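Side-chain contacts in ubiquitin-conjugating enzyme E2, putative (Trypanosoma cruzi, PDB 4DS2), which probably accepts activated ubiquitin from an E1 enzyme as a thioester and passes it on toward substrate proteins, as E2 conjugating enzymes do: residues 79-84 / 118-123; 128-133 / 137-142; 148-153 / 159-164. One frame throughout, in Å; residues are numbered along the deposited sequence.

Interaction 1 (79-84 / 118-123); sequences DDYPHE and QHASDV
Y81 reaches across to the start of helix 120-132 with just the end of its side chain: OH stops 3.1 Å from the backbone N of A120, and the A120 methyl CB lies 4.0 Å from that same OH. The tyrosine gets this span by holding CG anti to its own backbone N (chi1 -171°), which aims the ring out of the loop, and A120 N then sits at the ring edge, near the plane. Behind it the chain turns through a cis peptide into P82, whose CB rests 4.0 Å above the plane of the Y81 ring, over its centre, while F77 meets the ring edge-to-face. On the helix side H119 takes the N-cap position. Its backbone N donates to D122 OD2 at 3.3 Å, three residues on, approaching from above the carboxylate plane; the D122 side chain thus bonds back to the N-cap backbone. The YP pair with its cis bond belongs to the YPxxPP motif of E2 enzymes. D16 OD2, on helix 11-27, hydrogen-bonds both to Y81 OH and to A120 N, so one carboxylate oxygen unites loop and helix start. Two such partners, plus the positive helix end, would probably favour the ionised form of D16.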
loop_
_atom_site.group_PDB
_atom_site.type_symbol
_atom_site.label_atom_id
_atom_site.label_comp_id
_atom_site.label_asym_id
_atom_site.label_seq_id
_atom_site.Cartn_x
_atom_site.Cartn_y
_atom_site.Cartn_z
ATOM N N ASP A 79 -14.668 -2.329 -12.748
ATOM C CA ASP A 79 -16.116 -2.475 -12.763
ATOM C C ASP A 79 -16.528 -3.767 -12.111
ATOM O O ASP A 79 -17.675 -3.893 -11.722
ATOM C CB ASP A 79 -16.672 -2.455 -14.186
ATOM C CG ASP A 79 -16.299 -1.198 -14.923
ATOM O OD1 ASP A 79 -15.143 -1.132 -15.422
ATOM O OD2 ASP A 79 -17.144 -0.269 -14.979
ATOM N N ASP A 80 -15.595 -4.705 -11.977
ATOM C CA ASP A 80 -15.871 -6.011 -11.380
ATOM C C ASP A 80 -15.597 -6.161 -9.844
ATOM O O ASP A 80 -15.825 -7.229 -9.268
ATOM C CB ASP A 80 -15.102 -7.068 -12.171
ATOM C CG ASP A 80 -15.766 -8.420 -12.140
ATOM O OD1 ASP A 80 -16.934 -8.478 -11.726
ATOM O OD2 ASP A 80 -15.118 -9.423 -12.526
ATOM N N TYR A 81 -15.145 -5.114 -9.176
ATOM C CA TYR A 81 -15.057 -5.164 -7.723
ATOM C C TYR A 81 -16.439 -5.544 -7.140
ATOM O O TYR A 81 -17.441 -4.956 -7.543
ATOM C CB TYR A 81 -14.574 -3.812 -7.174
ATOM C CG TYR A 81 -14.245 -3.805 -5.712
ATOM C CD1 TYR A 81 -13.019 -4.205 -5.273
ATOM C CD2 TYR A 81 -15.193 -3.405 -4.772
ATOM C CE1 TYR A 81 -12.728 -4.220 -3.923
ATOM C CE2 TYR A 81 -14.912 -3.408 -3.417
ATOM C CZ TYR A 81 -13.671 -3.812 -2.995
ATOM O OH TYR A 81 -13.325 -3.826 -1.652
ATOM N N PRO A 82 -16.486 -6.486 -6.159
ATOM C CA PRO A 82 -15.394 -7.059 -5.327
ATOM C C PRO A 82 -14.761 -8.369 -5.809
ATOM O O PRO A 82 -13.813 -8.843 -5.206
ATOM C CB PRO A 82 -16.105 -7.320 -3.991
ATOM C CG PRO A 82 -17.531 -7.617 -4.382
ATOM C CD PRO A 82 -17.793 -7.033 -5.743
ATOM N N HIS A 83 -15.269 -8.936 -6.888
ATOM C CA HIS A 83 -14.689 -10.147 -7.501
ATOM C C HIS A 83 -13.212 -10.046 -7.704
ATOM O O HIS A 83 -12.499 -10.921 -7.247
ATOM C CB HIS A 83 -15.425 -10.477 -8.778
ATOM C CG HIS A 83 -16.927 -10.499 -8.584
ATOM N ND1 HIS A 83 -17.549 -11.490 -7.907
ATOM C CD2 HIS A 83 -17.920 -9.572 -8.920
ATOM C CE1 HIS A 83 -18.884 -11.248 -7.868
ATOM N NE2 HIS A 83 -19.112 -10.081 -8.490
ATOM N N GLU A 84 -12.709 -8.950 -8.286
ATOM C CA GLU A 84 -11.244 -8.671 -8.224
ATOM C C GLU A 84 -10.949 -7.448 -7.395
ATOM O O GLU A 84 -11.606 -6.424 -7.554
ATOM C CB GLU A 84 -10.549 -8.443 -9.578
ATOM C CG GLU A 84 -10.625 -9.627 -10.508
ATOM C CD GLU A 84 -11.994 -9.688 -11.124
ATOM O OE1 GLU A 84 -12.380 -8.584 -11.567
ATOM O OE2 GLU A 84 -12.675 -10.770 -11.125
ATOM N N GLN A 118 -13.839 -9.466 1.688
ATOM C CA GLN A 118 -12.944 -8.481 2.303
ATOM C C GLN A 118 -13.111 -7.077 1.740
ATOM O O GLN A 118 -13.687 -6.911 0.664
ATOM C CB GLN A 118 -11.491 -8.907 2.122
ATOM C CG GLN A 118 -11.083 -10.112 2.950
ATOM C CD GLN A 118 -9.699 -10.652 2.568
ATOM O OE1 GLN A 118 -9.604 -11.649 1.880
ATOM N NE2 GLN A 118 -8.639 -10.004 3.023
ATOM N N HIS A 119 -12.567 -6.093 2.470
ATOM C CA HIS A 119 -12.793 -4.683 2.218
ATOM C C HIS A 119 -11.562 -3.992 1.682
ATOM O O HIS A 119 -10.444 -4.411 1.951
ATOM C CB HIS A 119 -13.238 -4.005 3.507
ATOM C CG HIS A 119 -14.625 -4.399 3.965
ATOM N ND1 HIS A 119 -14.967 -5.664 4.263
ATOM C CD2 HIS A 119 -15.777 -3.628 4.161
ATOM C CE1 HIS A 119 -16.261 -5.710 4.644
ATOM N NE2 HIS A 119 -16.760 -4.463 4.578
ATOM N N ALA A 120 -11.758 -2.937 0.894
ATOM C CA ALA A 120 -10.662 -2.101 0.381
ATOM C C ALA A 120 -9.662 -1.734 1.452
ATOM O O ALA A 120 -8.491 -1.766 1.200
ATOM C CB ALA A 120 -11.203 -0.808 -0.236
ATOM N N SER A 121 -10.148 -1.354 2.629
ATOM C CA SER A 121 -9.320 -1.178 3.833
ATOM C C SER A 121 -8.324 -2.296 4.094
ATOM O O SER A 121 -7.163 -2.043 4.416
ATOM C CB SER A 121 -10.231 -1.129 5.049
ATOM O OG SER A 121 -11.268 -0.205 4.817
ATOM N N ASP A 122 -8.815 -3.537 4.022
ATOM C CA ASP A 122 -8.006 -4.751 4.298
ATOM C C ASP A 122 -6.882 -4.890 3.275
ATOM O O ASP A 122 -5.752 -5.157 3.623
ATOM C CB ASP A 122 -8.914 -5.988 4.342
ATOM C CG ASP A 122 -10.009 -5.887 5.453
ATOM O OD1 ASP A 122 -9.802 -5.149 6.439
ATOM O OD2 ASP A 122 -11.095 -6.516 5.343
ATOM N N VAL A 123 -7.193 -4.611 2.019
ATOM C CA VAL A 123 -6.216 -4.602 0.946
ATOM C C VAL A 123 -5.138 -3.540 1.163
ATOM O O VAL A 123 -3.951 -3.740 0.849
ATOM C CB VAL A 123 -6.901 -4.270 -0.404
ATOM C CG1 VAL A 123 -5.858 -4.150 -1.506
ATOM C CG2 VAL A 123 -8.004 -5.278 -0.730
#

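Interaction 2 (128-133 / 137-142); sequences LDRVFS and SRRDDD
R130 and S137 mark the nearest approach of the two backbones, with 9.2 Å between their CA atoms, so the last turn of helix 120-132 and the loop 137-142 are joined by side chains spanning the gap. R130 does most of the spanning. Its chain bends at chi2 (60°) and presents the guanidinium side-on to D141: NE bonds to OD2 at 3.1 Å, and NH2 bonds to OD1 at 2.7 Å, meeting the syn lone pair there. The two flat groups are tilted by 21°, so the pairing is somewhat twisted. NH1 of R130 donates to the S137 carbonyl O at 2.7 Å, nearly along the C=O axis, and NH2 adds a weak bond to that oxygen. These bonds fix the rotation of the guanidinium. R139 then lies flat on one of its faces, centres 4.0 Å apart and planes 8° apart, with R139 CZ 3.5 Å from R130 NH1. Stacking two cations is probably eased by the carboxylate of D141, which offsets the buried charge of R130. M109 of helix 108-111 packs against both R130 and D141. Here the central helix 120-132 of the E2 fold passes into the loop carrying D140, D141 and D142 ahead of helix 145-153, a loop that in related E2 enzymes lies beside the active site.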
loop_
_atom_site.group_PDB
_atom_site.type_symbol
_atom_site.label_atom_id
_atom_site.label_comp_id
_atom_site.label_asym_id
_atom_site.label_seq_id
_atom_site.Cartn_x
_atom_site.Cartn_y
_atom_site.Cartn_z
ATOM N N LEU A 128 0.564 -1.994 2.851
ATOM C CA LEU A 128 1.403 -1.061 3.611
ATOM C C LEU A 128 2.288 -1.819 4.579
ATOM O O LEU A 128 3.481 -1.550 4.685
ATOM C CB LEU A 128 0.552 -0.068 4.373
ATOM C CG LEU A 128 -0.276 0.904 3.519
ATOM C CD1 LEU A 128 -1.356 1.555 4.384
ATOM C CD2 LEU A 128 0.626 1.924 2.850
ATOM N N ASP A 129 1.690 -2.784 5.261
ATOM C CA ASP A 129 2.402 -3.628 6.189
ATOM C C ASP A 129 3.446 -4.508 5.489
ATOM O O ASP A 129 4.570 -4.719 5.982
ATOM C CB ASP A 129 1.407 -4.519 6.935
ATOM C CG ASP A 129 2.095 -5.644 7.681
ATOM O OD1 ASP A 129 2.936 -5.350 8.590
ATOM O OD2 ASP A 129 1.803 -6.817 7.346
ATOM N N ARG A 130 3.050 -5.066 4.372
ATOM C CA ARG A 130 3.928 -5.958 3.635
ATOM C C ARG A 130 5.188 -5.233 3.192
ATOM O O ARG A 130 6.284 -5.730 3.340
ATOM C CB ARG A 130 3.166 -6.560 2.448
ATOM C CG ARG A 130 3.993 -7.356 1.489
ATOM C CD ARG A 130 4.665 -8.520 2.143
ATOM N NE ARG A 130 5.414 -9.251 1.136
ATOM C CZ ARG A 130 6.319 -10.190 1.405
ATOM N NH1 ARG A 130 6.599 -10.518 2.665
ATOM N NH2 ARG A 130 6.944 -10.812 0.408
ATOM N N VAL A 131 5.012 -4.037 2.648
ATOM C CA VAL A 131 6.126 -3.292 2.068
ATOM C C VAL A 131 6.986 -2.542 3.098
ATOM O O VAL A 131 8.231 -2.580 3.046
ATOM C CB VAL A 131 5.587 -2.349 1.008
ATOM C CG1 VAL A 131 6.689 -1.411 0.496
ATOM C CG2 VAL A 131 5.000 -3.202 -0.118
ATOM N N PHE A 132 6.326 -1.886 4.050
ATOM C CA PHE A 132 7.027 -1.093 5.054
ATOM C C PHE A 132 7.581 -1.919 6.225
ATOM O O PHE A 132 8.560 -1.509 6.884
ATOM C CB PHE A 132 6.069 -0.017 5.598
ATOM C CG PHE A 132 5.761 1.097 4.631
ATOM C CD1 PHE A 132 6.667 1.477 3.628
ATOM C CD2 PHE A 132 4.587 1.821 4.768
ATOM C CE1 PHE A 132 6.396 2.519 2.779
ATOM C CE2 PHE A 132 4.315 2.880 3.922
ATOM C CZ PHE A 132 5.225 3.228 2.928
ATOM N N SER A 133 6.919 -3.050 6.504
ATOM C CA SER A 133 7.163 -3.822 7.723
ATOM C C SER A 133 7.529 -5.281 7.541
ATOM O O SER A 133 8.343 -5.770 8.299
ATOM C CB SER A 133 5.988 -3.682 8.668
ATOM O OG SER A 133 6.130 -2.456 9.350
ATOM N N SER A 137 10.958 -10.907 4.711
ATOM C CA SER A 137 10.537 -12.286 4.377
ATOM C C SER A 137 10.007 -12.375 2.928
ATOM O O SER A 137 8.915 -11.895 2.573
ATOM C CB SER A 137 9.539 -12.835 5.382
ATOM O OG SER A 137 8.300 -12.215 5.166
ATOM N N ARG A 138 10.816 -13.007 2.101
ATOM C CA ARG A 138 10.556 -13.140 0.697
ATOM C C ARG A 138 9.415 -14.123 0.400
ATOM O O ARG A 138 9.338 -15.176 1.022
ATOM C CB ARG A 138 11.828 -13.661 0.036
ATOM C CG ARG A 138 11.746 -13.748 -1.468
ATOM C CD ARG A 138 13.117 -13.684 -2.119
ATOM N NE ARG A 138 12.952 -13.595 -3.564
ATOM C CZ ARG A 138 12.667 -14.625 -4.357
ATOM N NH1 ARG A 138 12.538 -15.861 -3.851
ATOM N NH2 ARG A 138 12.528 -14.423 -5.668
ATOM N N ARG A 139 8.575 -13.795 -0.594
ATOM C CA ARG A 139 7.589 -14.750 -1.150
ATOM C C ARG A 139 7.614 -14.815 -2.685
ATOM O O ARG A 139 8.651 -15.050 -3.282
ATOM C CB ARG A 139 6.189 -14.425 -0.680
ATOM C CG ARG A 139 6.057 -14.507 0.806
ATOM C CD ARG A 139 4.731 -13.950 1.234
ATOM N NE ARG A 139 4.749 -13.695 2.654
ATOM C CZ ARG A 139 3.979 -12.818 3.272
ATOM N NH1 ARG A 139 3.101 -12.076 2.609
ATOM N NH2 ARG A 139 4.070 -12.702 4.583
ATOM N N ASP A 140 6.462 -14.636 -3.319
ATOM C CA ASP A 140 6.321 -14.803 -4.763
ATOM C C ASP A 140 5.969 -13.465 -5.374
ATOM O O ASP A 140 5.560 -13.412 -6.518
ATOM C CB ASP A 140 5.226 -15.845 -5.040
ATOM C CG ASP A 140 3.859 -15.418 -4.508
ATOM O OD1 ASP A 140 3.778 -14.492 -3.651
ATOM O OD2 ASP A 140 2.851 -15.995 -4.959
ATOM N N ASP A 141 6.150 -12.388 -4.589
ATOM C CA ASP A 141 5.712 -11.011 -4.936
ATOM C C ASP A 141 6.874 -10.010 -5.063
ATOM O O ASP A 141 6.676 -8.789 -5.075
ATOM C CB ASP A 141 4.643 -10.503 -3.936
ATOM C CG ASP A 141 5.093 -10.561 -2.489
ATOM O OD1 ASP A 141 6.194 -11.086 -2.208
ATOM O OD2 ASP A 141 4.335 -10.092 -1.610
ATOM N N ASP A 142 8.080 -10.528 -5.177
ATOM C CA ASP A 142 9.230 -9.695 -5.489
ATOM C C ASP A 142 9.152 -9.205 -6.923
ATOM O O ASP A 142 8.906 -10.015 -7.823
ATOM C CB ASP A 142 10.534 -10.463 -5.274
ATOM C CG ASP A 142 11.151 -10.202 -3.888
ATOM O OD1 ASP A 142 10.420 -9.902 -2.894
ATOM O OD2 ASP A 142 12.390 -10.283 -3.819
#

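Interaction 3 (148-153 / 159-164); sequences RHYLEK and AARVRR
Y150 and R161 both send CG away from the backbone N, on the side next to the carbonyl carbon, and R161 stays extended until CD, where chi3 (-70°) folds the guanidinium over. That one bend matters: it turns the flat end of the arginine onto the tyrosine ring. The two planes differ by only 9°, and R161 CZ stands 3.8 Å from the ring centroid, 25° off the ring normal. It is therefore a face-on cation-pi stack with a modest offset. The offset runs toward the CE2 and CZ side of the ring: R161 CZ is 3.5 Å from Y150 CE2, R161 NE is 3.6 Å from the same CE2, and R161 NH2 is 3.4 Å from Y150 CZ. NH1 trails back over the middle of the ring, 3.7 Å from Y150 CD2. Although R161 NH2 also comes within 3.4 Å of Y150 OH, the angle is poor and no hydrogen bond results; the hydroxyl lies over the guanidinium face near NH2, while the guanidinium N-H bonds point outward in the plane of that group. R161 NH1 is hydrogen-bonded to Y95 OH, so the arginine is held by a stack and by a polar bond. The tyrosine has neighbours of its own: F154 meets its ring, and D157 and F158 of helix 155-162 touch its side chain. Stack and hydrogen bond together would restrain a long side chain that sits near the surface, since neither Y150 nor R161 is fully buried. The result is two consecutive helices, 145-153 and 155-162, meeting at a sharp corner and bridged by an aromatic-arginine pair; two consecutive helices at this point of the chain are the C-terminal pair of the canonical E2 fold.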
loop_
_atom_site.group_PDB
_atom_site.type_symbol
_atom_site.label_atom_id
_atom_site.label_comp_id
_atom_site.label_asym_id
_atom_site.label_seq_id
_atom_site.Cartn_x
_atom_site.Cartn_y
_atom_site.Cartn_z
ATOM N N ARG A 148 16.272 -6.778 -3.660
ATOM C CA ARG A 148 16.287 -7.983 -2.819
ATOM C C ARG A 148 17.721 -8.453 -2.549
ATOM O O ARG A 148 18.099 -8.719 -1.395
ATOM C CB ARG A 148 15.451 -9.123 -3.439
ATOM C CG ARG A 148 15.542 -10.456 -2.693
ATOM C CD ARG A 148 15.020 -10.386 -1.252
ATOM N NE ARG A 148 13.566 -10.187 -1.250
ATOM C CZ ARG A 148 12.837 -9.671 -0.256
ATOM N NH1 ARG A 148 11.516 -9.495 -0.396
ATOM N NH2 ARG A 148 13.415 -9.315 0.883
ATOM N N HIS A 149 18.506 -8.548 -3.613
ATOM C CA HIS A 149 19.916 -8.916 -3.498
ATOM C C HIS A 149 20.676 -8.017 -2.561
ATOM O O HIS A 149 21.475 -8.474 -1.768
ATOM C CB HIS A 149 20.546 -8.875 -4.867
ATOM C CG HIS A 149 21.910 -9.503 -4.923
ATOM N ND1 HIS A 149 22.976 -8.991 -4.262
ATOM C CD2 HIS A 149 22.368 -10.643 -5.602
ATOM C CE1 HIS A 149 24.049 -9.763 -4.500
ATOM N NE2 HIS A 149 23.676 -10.768 -5.326
ATOM N N TYR A 150 20.403 -6.733 -2.633
ATOM C CA TYR A 150 21.084 -5.768 -1.815
ATOM C C TYR A 150 20.685 -5.851 -0.328
ATOM O O TYR A 150 21.554 -5.759 0.563
ATOM C CB TYR A 150 20.849 -4.371 -2.385
ATOM C CG TYR A 150 21.892 -3.368 -1.956
ATOM C CD1 TYR A 150 23.221 -3.450 -2.409
ATOM C CD2 TYR A 150 21.550 -2.321 -1.086
ATOM C CE1 TYR A 150 24.170 -2.511 -2.003
ATOM C CE2 TYR A 150 22.488 -1.384 -0.676
ATOM C CZ TYR A 150 23.789 -1.480 -1.122
ATOM O OH TYR A 150 24.689 -0.523 -0.690
ATOM N N LEU A 151 19.392 -5.997 -0.044
ATOM C CA LEU A 151 18.965 -6.299 1.342
ATOM C C LEU A 151 19.622 -7.567 1.915
ATOM O O LEU A 151 20.054 -7.604 3.083
ATOM C CB LEU A 151 17.446 -6.496 1.415
ATOM C CG LEU A 151 16.874 -6.861 2.801
ATOM C CD1 LEU A 151 16.957 -5.746 3.840
ATOM C CD2 LEU A 151 15.448 -7.326 2.638
ATOM N N GLU A 152 19.659 -8.602 1.082
ATOM C CA GLU A 152 20.136 -9.911 1.513
ATOM C C GLU A 152 21.617 -9.904 1.876
ATOM O O GLU A 152 22.030 -10.599 2.793
ATOM C CB GLU A 152 19.845 -10.976 0.452
ATOM C CG GLU A 152 18.465 -11.617 0.603
ATOM C CD GLU A 152 18.077 -12.526 -0.569
ATOM O OE1 GLU A 152 18.791 -12.564 -1.598
ATOM O OE2 GLU A 152 17.034 -13.203 -0.470
ATOM N N LYS A 153 22.399 -9.090 1.173
ATOM C CA LYS A 153 23.850 -9.071 1.356
ATOM C C LYS A 153 24.412 -7.815 1.967
ATOM O O LYS A 153 25.517 -7.833 2.473
ATOM C CB LYS A 153 24.520 -9.407 0.030
ATOM C CG LYS A 153 24.247 -10.881 -0.247
ATOM C CD LYS A 153 24.844 -11.495 -1.482
ATOM C CE LYS A 153 24.041 -12.745 -1.841
ATOM N NZ LYS A 153 24.666 -13.620 -2.878
ATOM N N ALA A 159 19.408 -0.084 4.442
ATOM C CA ALA A 159 18.764 0.896 5.337
ATOM C C ALA A 159 19.157 2.346 5.009
ATOM O O ALA A 159 18.278 3.202 4.820
ATOM C CB ALA A 159 19.110 0.598 6.788
ATOM N N ALA A 160 20.471 2.617 4.955
ATOM C CA ALA A 160 20.994 3.978 4.658
ATOM C C ALA A 160 20.472 4.477 3.324
ATOM O O ALA A 160 20.235 5.664 3.137
ATOM C CB ALA A 160 22.522 3.985 4.650
ATOM N N ARG A 161 20.301 3.540 2.404
ATOM C CA ARG A 161 19.781 3.815 1.061
ATOM C C ARG A 161 18.272 4.147 1.048
ATOM O O ARG A 161 17.843 4.965 0.232
ATOM C CB ARG A 161 20.115 2.636 0.140
ATOM C CG ARG A 161 19.608 2.764 -1.269
ATOM C CD ARG A 161 20.092 1.579 -2.111
ATOM N NE ARG A 161 21.536 1.603 -2.394
ATOM C CZ ARG A 161 22.125 0.825 -3.310
ATOM N NH1 ARG A 161 21.405 -0.050 -4.007
ATOM N NH2 ARG A 161 23.428 0.911 -3.532
ATOM N N VAL A 162 17.483 3.534 1.937
ATOM C CA VAL A 162 16.063 3.857 2.037
ATOM C C VAL A 162 15.889 5.305 2.513
ATOM O O VAL A 162 15.026 6.043 1.996
ATOM C CB VAL A 162 15.274 2.884 2.961
ATOM C CG1 VAL A 162 13.888 3.438 3.305
ATOM C CG2 VAL A 162 15.163 1.517 2.323
ATOM N N ARG A 163 16.718 5.721 3.475
ATOM C CA ARG A 163 16.678 7.118 3.958
ATOM C C ARG A 163 17.158 8.134 2.941
ATOM O O ARG A 163 16.895 9.309 3.113
ATOM C CB ARG A 163 17.470 7.293 5.245
ATOM C CG ARG A 163 16.791 6.632 6.414
ATOM C CD ARG A 163 17.714 6.458 7.599
ATOM N NE ARG A 163 17.012 5.643 8.598
ATOM C CZ ARG A 163 17.370 4.430 9.036
ATOM N NH1 ARG A 163 18.492 3.831 8.618
ATOM N NH2 ARG A 163 16.595 3.816 9.937
ATOM N N ARG A 164 17.866 7.687 1.907
ATOM C CA ARG A 164 18.191 8.547 0.789
ATOM C C ARG A 164 16.926 8.684 -0.081
ATOM O O ARG A 164 16.223 9.675 0.057
ATOM C CB ARG A 164 19.441 8.034 0.051
ATOM C CG ARG A 164 20.672 7.974 0.967
ATOM C CD ARG A 164 22.010 8.084 0.233
ATOM N NE ARG A 164 22.474 6.810 -0.346
ATOM C CZ ARG A 164 23.297 5.923 0.236
ATOM N NH1 ARG A 164 23.780 6.113 1.467
ATOM N NH2 ARG A 164 23.630 4.812 -0.424
#

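How the interactions relate
Read from the N terminus, the three contacts come in series, none inside another and none crossing. Interaction 1 closes the longest loop, bringing the turn before strand 87-90 to the start of helix 120-132, with that strand and helix 108-111 in between. Interaction 2 uses the far end of the same helix and ties back the loop that follows after only three intervening residues. Interaction 3 then pins helix 155-162 to helix 145-153. Interactions 2 and 3 touch: D142 OD1 and R148 NH1 form a salt bridge at 2.8 Å. Interactions 1 and 3 lie on opposite sides of the chain's centre, their centres about 32 Å apart.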